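Local coordinates for protein beta-1,4-mannanase (Aplysia kurodai, PDB 3VUP) that probably hydrolyses the beta-1,4-linked mannose backbone of mannan, as a TIM-barrel mannanase of the sea hare's digestive fluid, at residues A[175-180]-A[241-246]; A[236-241]-A[257-262]; A[206-211]-A[218-223]; A[268-271]-A[276-279]. All blocks are in the same frame, centred on the assembly; numbering follows the deposited sequence.

Contact 1: A[175-180]-A[241-246]; sequences EKCYDT and SDHCLR. With SO4 (sulfate ion), chain I.
Cys177 and Cys244 are joined by a disulfide, the sole covalent link across this contact. The SG–SG bond from Cys177 to Cys244 is 2.0 Å long, and its torsion of -77° gives a left-handed bridge. In both cysteines the sulfur stands anti to the carbonyl carbon (chi1 -67° and -69°), and the CA atoms of Cys177 and Cys244 end up 5.4 Å apart. The His243 ring packs beside the bridge: its CD2 lies 3.8 Å from Cys177 SG, which approaches obliquely.

The polar link runs through water. One water donates to Glu175 OE1 and also hydrogen-bonds to His243 NE2, 2.9 Å away from its oxygen; a second donates to Glu175 OE2 and meets NE2 only weakly. Glu175 OE2 also accepts a straight bond from Cys177 N (2.9 Å) on the anti side of the carboxylate, tying the glutamate to the disulfide's own backbone.

On the far edge of the ring, His243 ND1 donates to a sulfate O3 at 2.8 Å, close to the ring plane. The extended Arg246 side chain brings NH1 to O2 of that ion at 3.0 Å, so histidine and arginine share one anion, probably from the crystallisation liquor. The water-separated carboxylate and the sulfate would together probably favour a protonated imidazole.

Ser241 is the N-cap of helix 242-249, its OG accepting from Cys244 N at 3.1 Å. The arrangement is a disulfide joining the loop after strand 157-161 to the capped first turn of the helix after strand 220-224, on the C-terminal side of the TIM barrel.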
loop_
_atom_site.group_PDB
_atom_site.type_symbol
_atom_site.label_atom_id
_atom_site.label_comp_id
_atom_site.label_asym_id
_atom_site.label_seq_id
_atom_site.Cartn_x
_atom_site.Cartn_y
_atom_site.Cartn_z
ATOM N N GLU A 175 -14.793 19.769 -10.578
ATOM C CA GLU A 175 -15.137 18.645 -9.724
ATOM C C GLU A 175 -14.118 18.538 -8.591
ATOM O O GLU A 175 -12.921 18.369 -8.829
ATOM C CB GLU A 175 -15.189 17.359 -10.551
ATOM C CG GLU A 175 -15.215 16.068 -9.742
ATOM C CD GLU A 175 -16.339 16.008 -8.723
ATOM O OE1 GLU A 175 -17.520 16.158 -9.114
ATOM O OE2 GLU A 175 -16.033 15.792 -7.528
ATOM N N LYS A 176 -14.610 18.639 -7.358
ATOM C CA LYS A 176 -13.768 18.594 -6.168
ATOM C C LYS A 176 -12.858 17.368 -6.148
ATOM O O LYS A 176 -11.689 17.467 -5.768
ATOM C CB LYS A 176 -14.648 18.632 -4.914
ATOM C CG LYS A 176 -13.903 18.474 -3.597
ATOM C CD LYS A 176 -14.850 18.608 -2.402
ATOM C CE LYS A 176 -14.150 18.272 -1.089
ATOM N NZ LYS A 176 -14.019 16.803 -0.858
ATOM N N CYS A 177 -13.371 16.214 -6.569
ATOM C CA CYS A 177 -12.556 15.004 -6.568
ATOM C C CYS A 177 -11.295 15.111 -7.413
ATOM O O CYS A 177 -10.351 14.345 -7.195
ATOM C CB CYS A 177 -13.362 13.804 -7.068
ATOM S SG CYS A 177 -14.702 13.303 -5.998
ATOM N N TYR A 178 -11.288 16.024 -8.385
ATOM C CA TYR A 178 -10.156 16.136 -9.304
ATOM C C TYR A 178 -9.280 17.366 -9.054
ATOM O O TYR A 178 -8.181 17.464 -9.592
ATOM C CB TYR A 178 -10.640 16.157 -10.763
ATOM C CG TYR A 178 -11.604 15.044 -11.147
ATOM C CD1 TYR A 178 -11.573 13.801 -10.519
ATOM C CD2 TYR A 178 -12.550 15.240 -12.146
ATOM C CE1 TYR A 178 -12.462 12.793 -10.870
ATOM C CE2 TYR A 178 -13.438 14.240 -12.508
ATOM C CZ TYR A 178 -13.390 13.015 -11.866
ATOM O OH TYR A 178 -14.272 12.009 -12.211
ATOM N N ASP A 179 -9.767 18.303 -8.248
ATOM C CA ASP A 179 -9.087 19.574 -8.026
ATOM C C ASP A 179 -7.901 19.380 -7.084
ATOM O O ASP A 179 -8.059 18.778 -6.025
ATOM C CB ASP A 179 -10.091 20.547 -7.414
ATOM C CG ASP A 179 -9.505 21.913 -7.166
ATOM O OD1 ASP A 179 -9.837 22.843 -7.934
ATOM O OD2 ASP A 179 -8.717 22.056 -6.204
ATOM N N THR A 180 -6.727 19.904 -7.448
ATOM C CA THR A 180 -5.547 19.738 -6.601
ATOM C C THR A 180 -5.010 21.071 -6.091
ATOM O O THR A 180 -3.846 21.172 -5.698
ATOM C CB THR A 180 -4.430 18.952 -7.306
ATOM O OG1 THR A 180 -4.040 19.652 -8.489
ATOM C CG2 THR A 180 -4.905 17.563 -7.679
ATOM N N SER A 241 -12.002 9.086 -1.397
ATOM C CA SER A 241 -13.286 8.643 -0.886
ATOM C C SER A 241 -13.964 7.676 -1.853
ATOM O O SER A 241 -13.672 7.641 -3.054
ATOM C CB SER A 241 -14.209 9.843 -0.713
ATOM O OG SER A 241 -14.491 10.411 -1.984
ATOM N N ASP A 242 -14.917 6.918 -1.319
ATOM C CA ASP A 242 -15.723 6.025 -2.137
ATOM C C ASP A 242 -16.381 6.810 -3.274
ATOM O O ASP A 242 -16.412 6.362 -4.417
ATOM C CB ASP A 242 -16.833 5.390 -1.299
ATOM C CG ASP A 242 -16.325 4.448 -0.211
ATOM O OD1 ASP A 242 -15.103 4.284 -0.011
ATOM O OD2 ASP A 242 -17.195 3.871 0.468
ATOM N N HIS A 243 -16.926 7.973 -2.938
ATOM C CA HIS A 243 -17.594 8.810 -3.919
ATOM C C HIS A 243 -16.673 9.175 -5.083
ATOM O O HIS A 243 -17.076 9.113 -6.248
ATOM C CB HIS A 243 -18.108 10.075 -3.243
ATOM C CG HIS A 243 -18.595 11.107 -4.206
ATOM N ND1 HIS A 243 -19.794 10.991 -4.873
ATOM C CD2 HIS A 243 -18.036 12.263 -4.631
ATOM C CE1 HIS A 243 -19.957 12.036 -5.661
ATOM N NE2 HIS A 243 -18.905 12.823 -5.534
ATOM N N CYS A 244 -15.445 9.582 -4.781
ATOM C CA CYS A 244 -14.527 10.010 -5.833
ATOM C C CYS A 244 -14.097 8.871 -6.738
ATOM O O CYS A 244 -14.017 9.039 -7.957
ATOM C CB CYS A 244 -13.307 10.710 -5.234
ATOM S SG CYS A 244 -13.718 12.322 -4.504
ATOM N N LEU A 245 -13.819 7.712 -6.157
ATOM C CA LEU A 245 -13.417 6.566 -6.962
ATOM C C LEU A 245 -14.557 6.122 -7.880
ATOM O O LEU A 245 -14.351 5.883 -9.075
ATOM C CB LEU A 245 -12.963 5.420 -6.066
ATOM C CG LEU A 245 -11.635 5.684 -5.356
ATOM C CD1 LEU A 245 -11.509 4.813 -4.123
ATOM C CD2 LEU A 245 -10.490 5.410 -6.290
ATOM N N ARG A 246 -15.763 6.011 -7.323
ATOM C CA ARG A 246 -16.925 5.611 -8.112
ATOM C C ARG A 246 -17.260 6.648 -9.182
ATOM O O ARG A 246 -17.673 6.297 -10.291
ATOM C CB ARG A 246 -18.134 5.366 -7.208
ATOM C CG ARG A 246 -17.993 4.150 -6.310
ATOM C CD ARG A 246 -19.111 4.090 -5.282
ATOM N NE ARG A 246 -19.012 2.876 -4.488
ATOM C CZ ARG A 246 -19.423 2.762 -3.232
ATOM N NH1 ARG A 246 -19.974 3.801 -2.607
ATOM N NH2 ARG A 246 -19.281 1.603 -2.603
HETATM S S SO4 I . -21.332 7.335 -4.197
HETATM O O1 SO4 I . -21.030 6.948 -5.576
HETATM O O2 SO4 I . -20.387 6.700 -3.279
HETATM O O3 SO4 I . -21.268 8.787 -4.078
HETATM O O4 SO4 I . -22.677 6.881 -3.862
HETATM O O HOH W 1 -17.310 15.555 -5.103
HETATM O O HOH W 2 -19.449 14.845 -7.536
#

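Contact 2: A[236-241]-A[257-262]; sequences MNNHYS and DFYQFH. With SO4 (sulfate ion), chain D.
The Tyr259 ring is met along its edge by Tyr240 O, which lies 3.6 Å from CE1, and by a sulfate ion close to the ring plane. The Asn238 side chain points against that of Tyr259, its ND2 oblique to the ring and its amide turned 78° from it. The neighbouring Tyr240 ring carries the CB of His239 over the centre of one face.

Two groups bond to the phenol oxygen. Tyr259 OH donates to sulfate O3 at 2.7 Å, and the ion, probably from the crystallisation liquor, is also held by His286 N. Asn238 ND2 reaches Tyr259 OH at 3.4 Å in a straight but weak bond. Asn238 OD1 accepts from Tyr240 N at 3.0 Å from above the carbonyl plane, an Asx turn that fixes the amide's rotation; Asn230 ND2 binds this oxygen too.

Tyr259 stands on barrel strand 259-262 of the TIM barrel and leans outward to the loop preceding helix 242-249. A phenylalanine in its place would probably leave the Asn238 amide and the sulfate without their shared hydroxyl partner. Tyr240 CB brushes Tyr259 CE1 at 4.2 Å, while the Tyr240 hydroxyl leads elsewhere, to Glu164 and Tyr197.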
loop_
_atom_site.group_PDB
_atom_site.type_symbol
_atom_site.label_atom_id
_atom_site.label_comp_id
_atom_site.label_asym_id
_atom_site.label_seq_id
_atom_site.Cartn_x
_atom_site.Cartn_y
_atom_site.Cartn_z
ATOM N N MET A 236 -7.399 20.656 3.431
ATOM C CA MET A 236 -7.070 19.735 2.359
ATOM C C MET A 236 -8.334 19.146 1.729
ATOM O O MET A 236 -9.453 19.493 2.107
ATOM C CB MET A 236 -6.140 18.638 2.885
ATOM C CG MET A 236 -4.818 19.200 3.393
ATOM S SD MET A 236 -3.810 19.926 2.085
ATOM C CE MET A 236 -2.853 21.108 3.047
ATOM N N ASN A 237 -8.134 18.239 0.782
ATOM C CA ASN A 237 -9.205 17.633 0.013
ATOM C C ASN A 237 -8.925 16.135 -0.084
ATOM O O ASN A 237 -7.844 15.741 -0.533
ATOM C CB ASN A 237 -9.182 18.306 -1.362
ATOM C CG ASN A 237 -10.210 17.773 -2.325
ATOM O OD1 ASN A 237 -11.155 17.084 -1.952
ATOM N ND2 ASN A 237 -10.032 18.112 -3.603
ATOM N N ASN A 238 -9.879 15.298 0.333
ATOM C CA ASN A 238 -9.695 13.851 0.266
ATOM C C ASN A 238 -10.074 13.327 -1.108
ATOM O O ASN A 238 -11.254 13.275 -1.456
ATOM C CB ASN A 238 -10.525 13.137 1.331
ATOM C CG ASN A 238 -10.407 11.634 1.237
ATOM O OD1 ASN A 238 -9.455 11.105 0.650
ATOM N ND2 ASN A 238 -11.378 10.931 1.806
ATOM N N HIS A 239 -9.065 12.956 -1.885
ATOM C CA HIS A 239 -9.284 12.459 -3.231
ATOM C C HIS A 239 -9.753 11.019 -3.328
ATOM O O HIS A 239 -10.164 10.584 -4.399
ATOM C CB HIS A 239 -8.008 12.619 -4.040
ATOM C CG HIS A 239 -7.718 14.042 -4.367
ATOM N ND1 HIS A 239 -8.388 14.711 -5.367
ATOM C CD2 HIS A 239 -6.908 14.953 -3.779
ATOM C CE1 HIS A 239 -7.977 15.965 -5.403
ATOM N NE2 HIS A 239 -7.079 16.141 -4.448
ATOM N N TYR A 240 -9.694 10.282 -2.226
ATOM C CA TYR A 240 -9.772 8.825 -2.289
ATOM C C TYR A 240 -11.006 8.239 -1.622
ATOM O O TYR A 240 -11.048 7.046 -1.317
ATOM C CB TYR A 240 -8.493 8.210 -1.735
ATOM C CG TYR A 240 -7.251 8.751 -2.408
ATOM C CD1 TYR A 240 -6.956 8.440 -3.733
ATOM C CD2 TYR A 240 -6.383 9.593 -1.726
ATOM C CE1 TYR A 240 -5.811 8.925 -4.347
ATOM C CE2 TYR A 240 -5.239 10.087 -2.334
ATOM C CZ TYR A 240 -4.958 9.743 -3.642
ATOM O OH TYR A 240 -3.825 10.211 -4.268
ATOM N N SER A 241 -12.002 9.086 -1.397
ATOM C CA SER A 241 -13.286 8.643 -0.886
ATOM C C SER A 241 -13.964 7.676 -1.853
ATOM O O SER A 241 -13.672 7.641 -3.054
ATOM C CB SER A 241 -14.209 9.843 -0.713
ATOM O OG SER A 241 -14.491 10.411 -1.984
ATOM N N ASP A 257 -10.979 -0.283 1.425
ATOM C CA ASP A 257 -11.445 -0.768 2.718
ATOM C C ASP A 257 -10.774 -0.070 3.891
ATOM O O ASP A 257 -11.361 0.064 4.962
ATOM C CB ASP A 257 -11.218 -2.272 2.815
ATOM C CG ASP A 257 -12.004 -3.015 1.778
ATOM O OD1 ASP A 257 -13.202 -3.249 2.048
ATOM O OD2 ASP A 257 -11.448 -3.322 0.698
ATOM N N PHE A 258 -9.534 0.357 3.691
ATOM C CA PHE A 258 -8.822 1.097 4.713
ATOM C C PHE A 258 -7.866 2.042 4.042
ATOM O O PHE A 258 -7.462 1.837 2.894
ATOM C CB PHE A 258 -8.119 0.186 5.730
ATOM C CG PHE A 258 -6.991 -0.661 5.183
ATOM C CD1 PHE A 258 -5.665 -0.246 5.294
ATOM C CD2 PHE A 258 -7.249 -1.913 4.651
ATOM C CE1 PHE A 258 -4.621 -1.058 4.863
ATOM C CE2 PHE A 258 -6.211 -2.733 4.223
ATOM C CZ PHE A 258 -4.894 -2.309 4.335
ATOM N N TYR A 259 -7.554 3.123 4.743
ATOM C CA TYR A 259 -6.614 4.105 4.260
ATOM C C TYR A 259 -5.224 3.843 4.838
ATOM O O TYR A 259 -5.075 3.185 5.872
ATOM C CB TYR A 259 -7.094 5.492 4.643
ATOM C CG TYR A 259 -8.359 5.971 3.963
ATOM C CD1 TYR A 259 -8.457 6.031 2.578
ATOM C CD2 TYR A 259 -9.435 6.440 4.711
ATOM C CE1 TYR A 259 -9.603 6.530 1.963
ATOM C CE2 TYR A 259 -10.581 6.950 4.101
ATOM C CZ TYR A 259 -10.657 6.999 2.730
ATOM O OH TYR A 259 -11.768 7.520 2.100
ATOM N N GLN A 260 -4.216 4.375 4.159
ATOM C CA GLN A 260 -2.825 4.139 4.510
ATOM C C GLN A 260 -2.043 5.420 4.283
ATOM O O GLN A 260 -1.904 5.873 3.154
ATOM C CB GLN A 260 -2.250 3.014 3.652
ATOM C CG GLN A 260 -0.790 2.731 3.972
ATOM C CD GLN A 260 -0.032 1.994 2.887
ATOM O OE1 GLN A 260 1.188 2.129 2.788
ATOM N NE2 GLN A 260 -0.738 1.224 2.061
ATOM N N PHE A 261 -1.574 6.016 5.373
ATOM C CA PHE A 261 -0.798 7.254 5.313
ATOM C C PHE A 261 0.690 6.944 5.442
ATOM O O PHE A 261 1.086 6.124 6.270
ATOM C CB PHE A 261 -1.110 8.158 6.510
ATOM C CG PHE A 261 -2.525 8.698 6.599
ATOM C CD1 PHE A 261 -3.447 8.623 5.565
ATOM C CD2 PHE A 261 -2.901 9.338 7.770
ATOM C CE1 PHE A 261 -4.731 9.166 5.718
ATOM C CE2 PHE A 261 -4.158 9.885 7.924
ATOM C CZ PHE A 261 -5.073 9.806 6.896
ATOM N N HIS A 262 1.521 7.652 4.682
ATOM C CA HIS A 262 2.952 7.679 4.956
ATOM C C HIS A 262 3.272 8.988 5.656
ATOM O O HIS A 262 2.623 10.003 5.399
ATOM C CB HIS A 262 3.745 7.546 3.663
ATOM C CG HIS A 262 3.424 6.298 2.916
ATOM N ND1 HIS A 262 3.856 6.066 1.626
ATOM C CD2 HIS A 262 2.707 5.208 3.274
ATOM C CE1 HIS A 262 3.417 4.888 1.225
ATOM N NE2 HIS A 262 2.707 4.351 2.202
HETATM S S SO4 D . -14.556 8.208 4.592
HETATM O O1 SO4 D . -15.914 7.698 4.468
HETATM O O2 SO4 D . -13.727 7.202 5.237
HETATM O O3 SO4 D . -14.009 8.494 3.279
HETATM O O4 SO4 D . -14.578 9.406 5.430
#

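Contact 3: A[206-211]-A[218-223]; sequences WQADAI and ALVTMG
Ile211 sets its CG2 methyl into the notch between Ala218 and Val220, two residues whose side chains both face the helix, Ala218 just ahead of strand 220-224. Ile211 CG2 lies 3.8 Å from Val220 CG2 and 4.0 Å from Ala218 CB, so one branch of the isoleucine serves both neighbours. It is placed there because CG2 stands anti to the isoleucine's own backbone N, while CG1, on the other branch, turns beside that N (chi1 -68°). The two branched side chains meet at an oblique crossing, methyl against methyl.

With CG1 anti to its backbone N (chi1 -176°), the valine splays its methyls: CG2 takes Ile211, and Val220 CG1 reaches Ala208 CB at 4.0 Å. Val220 thus sets one methyl against each of Ala208 and Ile211, three residues apart on the same face of the helix. The small Ala208 lets the backbones draw together here, with the CA atoms of Ala208 and Val220 only 6.4 Å apart. At the other end the spacing opens to 7.2 Å between the CA atoms of Ile211 and Ala218.

All four touching residues are buried and apolar in their side chains. Leu219, between the two helix-facing residues, directs its side chain away from the helix. Strand 157-161 closes the layer, with Leu159 touching both Ile211 and Val220 and Trp157 touching Ile211. Strand 157-161, helix 197-214 and strand 220-224 form a beta-alpha-beta crossover, the repeating unit of the TIM barrel, and this contact seals its helix against the parallel sheet.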
loop_
_atom_site.group_PDB
_atom_site.type_symbol
_atom_site.label_atom_id
_atom_site.label_comp_id
_atom_site.label_asym_id
_atom_site.label_seq_id
_atom_site.Cartn_x
_atom_site.Cartn_y
_atom_site.Cartn_z
ATOM N N TRP A 206 -10.993 0.901 -10.964
ATOM C CA TRP A 206 -11.151 -0.312 -11.762
ATOM C C TRP A 206 -10.392 -1.485 -11.153
ATOM O O TRP A 206 -10.880 -2.613 -11.149
ATOM C CB TRP A 206 -10.721 -0.086 -13.210
ATOM C CG TRP A 206 -11.686 0.740 -14.020
ATOM C CD1 TRP A 206 -12.727 1.509 -13.557
ATOM C CD2 TRP A 206 -11.704 0.863 -15.447
ATOM N NE1 TRP A 206 -13.378 2.104 -14.613
ATOM C CE2 TRP A 206 -12.770 1.728 -15.782
ATOM C CE3 TRP A 206 -10.915 0.335 -16.473
ATOM C CZ2 TRP A 206 -13.064 2.071 -17.103
ATOM C CZ3 TRP A 206 -11.208 0.679 -17.777
ATOM C CH2 TRP A 206 -12.277 1.536 -18.082
ATOM N N GLN A 207 -9.200 -1.229 -10.626
ATOM C CA GLN A 207 -8.448 -2.318 -10.018
ATOM C C GLN A 207 -9.089 -2.799 -8.719
ATOM O O GLN A 207 -9.178 -4.002 -8.474
ATOM C CB GLN A 207 -6.990 -1.929 -9.813
ATOM C CG GLN A 207 -6.220 -1.741 -11.108
ATOM C CD GLN A 207 -4.802 -1.300 -10.841
ATOM O OE1 GLN A 207 -3.905 -2.125 -10.697
ATOM N NE2 GLN A 207 -4.596 0.005 -10.734
ATOM N N ALA A 208 -9.524 -1.868 -7.880
ATOM C CA ALA A 208 -10.173 -2.258 -6.639
ATOM C C ALA A 208 -11.424 -3.093 -6.906
ATOM O O ALA A 208 -11.670 -4.082 -6.226
ATOM C CB ALA A 208 -10.502 -1.037 -5.794
ATOM N N ASP A 209 -12.201 -2.693 -7.910
ATOM C CA ASP A 209 -13.423 -3.409 -8.241
ATOM C C ASP A 209 -13.106 -4.798 -8.782
ATOM O O ASP A 209 -13.765 -5.776 -8.431
ATOM C CB ASP A 209 -14.262 -2.618 -9.242
ATOM C CG ASP A 209 -15.592 -3.285 -9.548
ATOM O OD1 ASP A 209 -16.569 -3.072 -8.796
ATOM O OD2 ASP A 209 -15.662 -4.010 -10.561
ATOM N N ALA A 210 -12.079 -4.893 -9.618
ATOM C CA ALA A 210 -11.671 -6.183 -10.155
ATOM C C ALA A 210 -11.254 -7.136 -9.038
ATOM O O ALA A 210 -11.622 -8.313 -9.043
ATOM C CB ALA A 210 -10.540 -6.004 -11.150
ATOM N N ILE A 211 -10.487 -6.626 -8.081
ATOM C CA ILE A 211 -10.053 -7.445 -6.957
ATOM C C ILE A 211 -11.245 -7.984 -6.169
ATOM O O ILE A 211 -11.335 -9.179 -5.891
ATOM C CB ILE A 211 -9.083 -6.672 -6.042
ATOM C CG1 ILE A 211 -7.757 -6.426 -6.769
ATOM C CG2 ILE A 211 -8.859 -7.419 -4.722
ATOM C CD1 ILE A 211 -6.869 -5.436 -6.084
ATOM N N ALA A 218 -11.392 -10.019 -0.115
ATOM C CA ALA A 218 -10.114 -9.321 -0.032
ATOM C C ALA A 218 -10.291 -7.856 0.343
ATOM O O ALA A 218 -11.302 -7.234 0.014
ATOM C CB ALA A 218 -9.359 -9.439 -1.351
ATOM N N LEU A 219 -9.285 -7.310 1.015
ATOM C CA LEU A 219 -9.257 -5.895 1.348
ATOM C C LEU A 219 -8.329 -5.150 0.406
ATOM O O LEU A 219 -7.327 -5.707 -0.061
ATOM C CB LEU A 219 -8.794 -5.690 2.790
ATOM C CG LEU A 219 -9.589 -6.437 3.870
ATOM C CD1 LEU A 219 -8.993 -6.169 5.249
ATOM C CD2 LEU A 219 -11.059 -6.052 3.832
ATOM N N VAL A 220 -8.652 -3.883 0.159
ATOM C CA VAL A 220 -7.888 -3.060 -0.767
ATOM C C VAL A 220 -7.565 -1.709 -0.128
ATOM O O VAL A 220 -8.418 -1.086 0.537
ATOM C CB VAL A 220 -8.653 -2.854 -2.105
ATOM C CG1 VAL A 220 -7.799 -2.066 -3.096
ATOM C CG2 VAL A 220 -9.031 -4.198 -2.701
ATOM N N THR A 221 -6.327 -1.265 -0.338
ATOM C CA THR A 221 -5.868 0.031 0.145
ATOM C C THR A 221 -4.963 0.667 -0.925
ATOM O O THR A 221 -4.803 0.126 -2.024
ATOM C CB THR A 221 -5.117 -0.119 1.496
ATOM O OG1 THR A 221 -4.877 1.168 2.081
ATOM C CG2 THR A 221 -3.797 -0.836 1.311
ATOM N N MET A 222 -4.372 1.805 -0.574
ATOM C CA MET A 222 -3.430 2.530 -1.413
ATOM C C MET A 222 -2.651 3.425 -0.455
ATOM O O MET A 222 -3.230 4.008 0.464
ATOM C CB MET A 222 -4.185 3.312 -2.498
ATOM C CG MET A 222 -3.350 4.275 -3.328
ATOM S SD MET A 222 -3.085 5.856 -2.477
ATOM C CE MET A 222 -4.785 6.318 -2.158
ATOM N N GLY A 223 -1.338 3.520 -0.643
ATOM C CA GLY A 223 -0.492 4.260 0.278
ATOM C C GLY A 223 -0.190 5.683 -0.167
ATOM O O GLY A 223 0.580 5.894 -1.109
#

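Contact 4: A[268-271]-A[276-279]; sequences GKWD and FTHQ
Trp270 lays the face of its indole against the CB of Phe276, which sits 3.5 Å from the centroid of the six-membered ring and 16° off its normal: a CH-pi contact. The phenyl beyond is nearly parallel to the indole, at 21°, but slid so far that the rings hardly overlap, their centroids 4.9 Å apart. The rims come close, Trp270 CH2 to 3.3 Å from Phe276 CD2.

Thr277 completes the grip from nearer the backbone. Its CG2 methyl, anti to its own carbonyl carbon, lies 3.7 Å from Trp270 CD1. That torsion sends OG1 (chi1 56°) to a water that is 2.8 Å from OG1 and donates to Asp271 O at 2.7 Å; the hydroxyl also bonds to Ala274 O.

Met307 of helix 304-313 touches both Trp270 and Phe276, and Phe294 meets Phe276 edge to face, so the pair packs against helix 304-313 and the end of strand 289-293. An alanine here instead of Trp270 would probably strip Phe276 CB and the Thr277 methyl of their shared aromatic surface. The contact is thus mainly apolar, with one water bridging Asp271 O and Thr277 OG1 beside it.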
loop_
_atom_site.group_PDB
_atom_site.type_symbol
_atom_site.label_atom_id
_atom_site.label_comp_id
_atom_site.label_asym_id
_atom_site.label_seq_id
_atom_site.Cartn_x
_atom_site.Cartn_y
_atom_site.Cartn_z
ATOM N N GLY A 268 13.970 17.626 9.689
ATOM C CA GLY A 268 13.793 17.436 11.114
ATOM C C GLY A 268 12.446 17.842 11.680
ATOM O O GLY A 268 12.218 17.670 12.877
ATOM N N LYS A 269 11.555 18.369 10.845
ATOM C CA LYS A 269 10.296 18.929 11.334
ATOM C C LYS A 269 9.074 18.248 10.742
ATOM O O LYS A 269 8.985 18.047 9.529
ATOM C CB LYS A 269 10.229 20.422 11.018
ATOM C CG LYS A 269 11.319 21.233 11.682
ATOM C CD LYS A 269 11.217 22.699 11.294
ATOM C CE LYS A 269 12.244 23.548 12.029
ATOM N NZ LYS A 269 12.098 25.002 11.726
ATOM N N TRP A 270 8.123 17.913 11.607
ATOM C CA TRP A 270 6.828 17.408 11.157
ATOM C C TRP A 270 6.029 18.535 10.517
ATOM O O TRP A 270 6.014 19.652 11.035
ATOM C CB TRP A 270 6.036 16.845 12.332
ATOM C CG TRP A 270 6.630 15.628 12.950
ATOM C CD1 TRP A 270 7.108 15.504 14.221
ATOM C CD2 TRP A 270 6.796 14.350 12.329
ATOM N NE1 TRP A 270 7.561 14.223 14.432
ATOM C CE2 TRP A 270 7.386 13.497 13.284
ATOM C CE3 TRP A 270 6.500 13.843 11.060
ATOM C CZ2 TRP A 270 7.684 12.166 13.012
ATOM C CZ3 TRP A 270 6.806 12.524 10.785
ATOM C CH2 TRP A 270 7.390 11.696 11.762
ATOM N N ASP A 271 5.353 18.254 9.404
ATOM C CA ASP A 271 4.501 19.275 8.798
ATOM C C ASP A 271 3.186 19.451 9.564
ATOM O O ASP A 271 2.949 18.769 10.555
ATOM C CB ASP A 271 4.334 19.076 7.273
ATOM C CG ASP A 271 3.383 17.951 6.882
ATOM O OD1 ASP A 271 3.528 17.484 5.723
ATOM O OD2 ASP A 271 2.489 17.563 7.664
ATOM N N PHE A 276 2.133 11.984 12.989
ATOM C CA PHE A 276 2.937 11.886 14.206
ATOM C C PHE A 276 2.789 13.051 15.173
ATOM O O PHE A 276 3.385 13.037 16.242
ATOM C CB PHE A 276 4.399 11.605 13.851
ATOM C CG PHE A 276 4.632 10.184 13.485
ATOM C CD1 PHE A 276 4.750 9.227 14.483
ATOM C CD2 PHE A 276 4.676 9.776 12.167
ATOM C CE1 PHE A 276 4.923 7.891 14.178
ATOM C CE2 PHE A 276 4.862 8.444 11.850
ATOM C CZ PHE A 276 4.982 7.504 12.853
ATOM N N THR A 277 1.977 14.043 14.814
ATOM C CA THR A 277 1.623 15.116 15.743
ATOM C C THR A 277 0.108 15.263 15.868
ATOM O O THR A 277 -0.386 16.230 16.447
ATOM C CB THR A 277 2.234 16.458 15.332
ATOM O OG1 THR A 277 1.822 16.762 13.996
ATOM C CG2 THR A 277 3.758 16.411 15.415
ATOM N N HIS A 278 -0.617 14.282 15.342
ATOM C CA HIS A 278 -2.070 14.266 15.382
ATOM C C HIS A 278 -2.590 12.898 15.805
ATOM O O HIS A 278 -1.822 12.020 16.217
ATOM C CB HIS A 278 -2.624 14.726 14.033
ATOM C CG HIS A 278 -2.300 16.155 13.750
ATOM N ND1 HIS A 278 -1.137 16.546 13.123
ATOM C CD2 HIS A 278 -2.939 17.295 14.106
ATOM C CE1 HIS A 278 -1.095 17.866 13.070
ATOM N NE2 HIS A 278 -2.178 18.344 13.658
ATOM N N GLN A 279 -3.900 12.735 15.759
ATOM C CA GLN A 279 -4.481 11.443 16.061
ATOM C C GLN A 279 -5.430 11.068 14.933
ATOM O O GLN A 279 -5.842 11.928 14.143
ATOM C CB GLN A 279 -5.157 11.431 17.429
ATOM C CG GLN A 279 -6.311 12.400 17.560
ATOM C CD GLN A 279 -6.917 12.411 18.969
ATOM O OE1 GLN A 279 -7.097 11.362 19.596
ATOM N NE2 GLN A 279 -7.237 13.598 19.465
HETATM O O HOH W 3 2.825 19.215 13.250
#

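How the contacts relate
Along the chain, contact 3 closes first, within the span joined by contact 1, whose segments alternate with those of contact 2; contact 4 comes last. Contacts 2 and 3 reach neighbouring strands of the eight-stranded barrel, 259-262 and 220-224, with centres 13 Å apart, and touch through Asp257 N to Val220 O. Contacts 1 and 2 share Ser241, their centres 11 Å apart; Cys177 O and His239 ND1 join them. Contact 4, after strand 259-262, is about 28 Å from contact 3, centre to centre. Contact 3 packs a helix on the barrel wall, whereas contacts 1, 2 and 4 involve loops beyond the strands' C-terminal ends, where TIM-barrel enzymes carry their active sites.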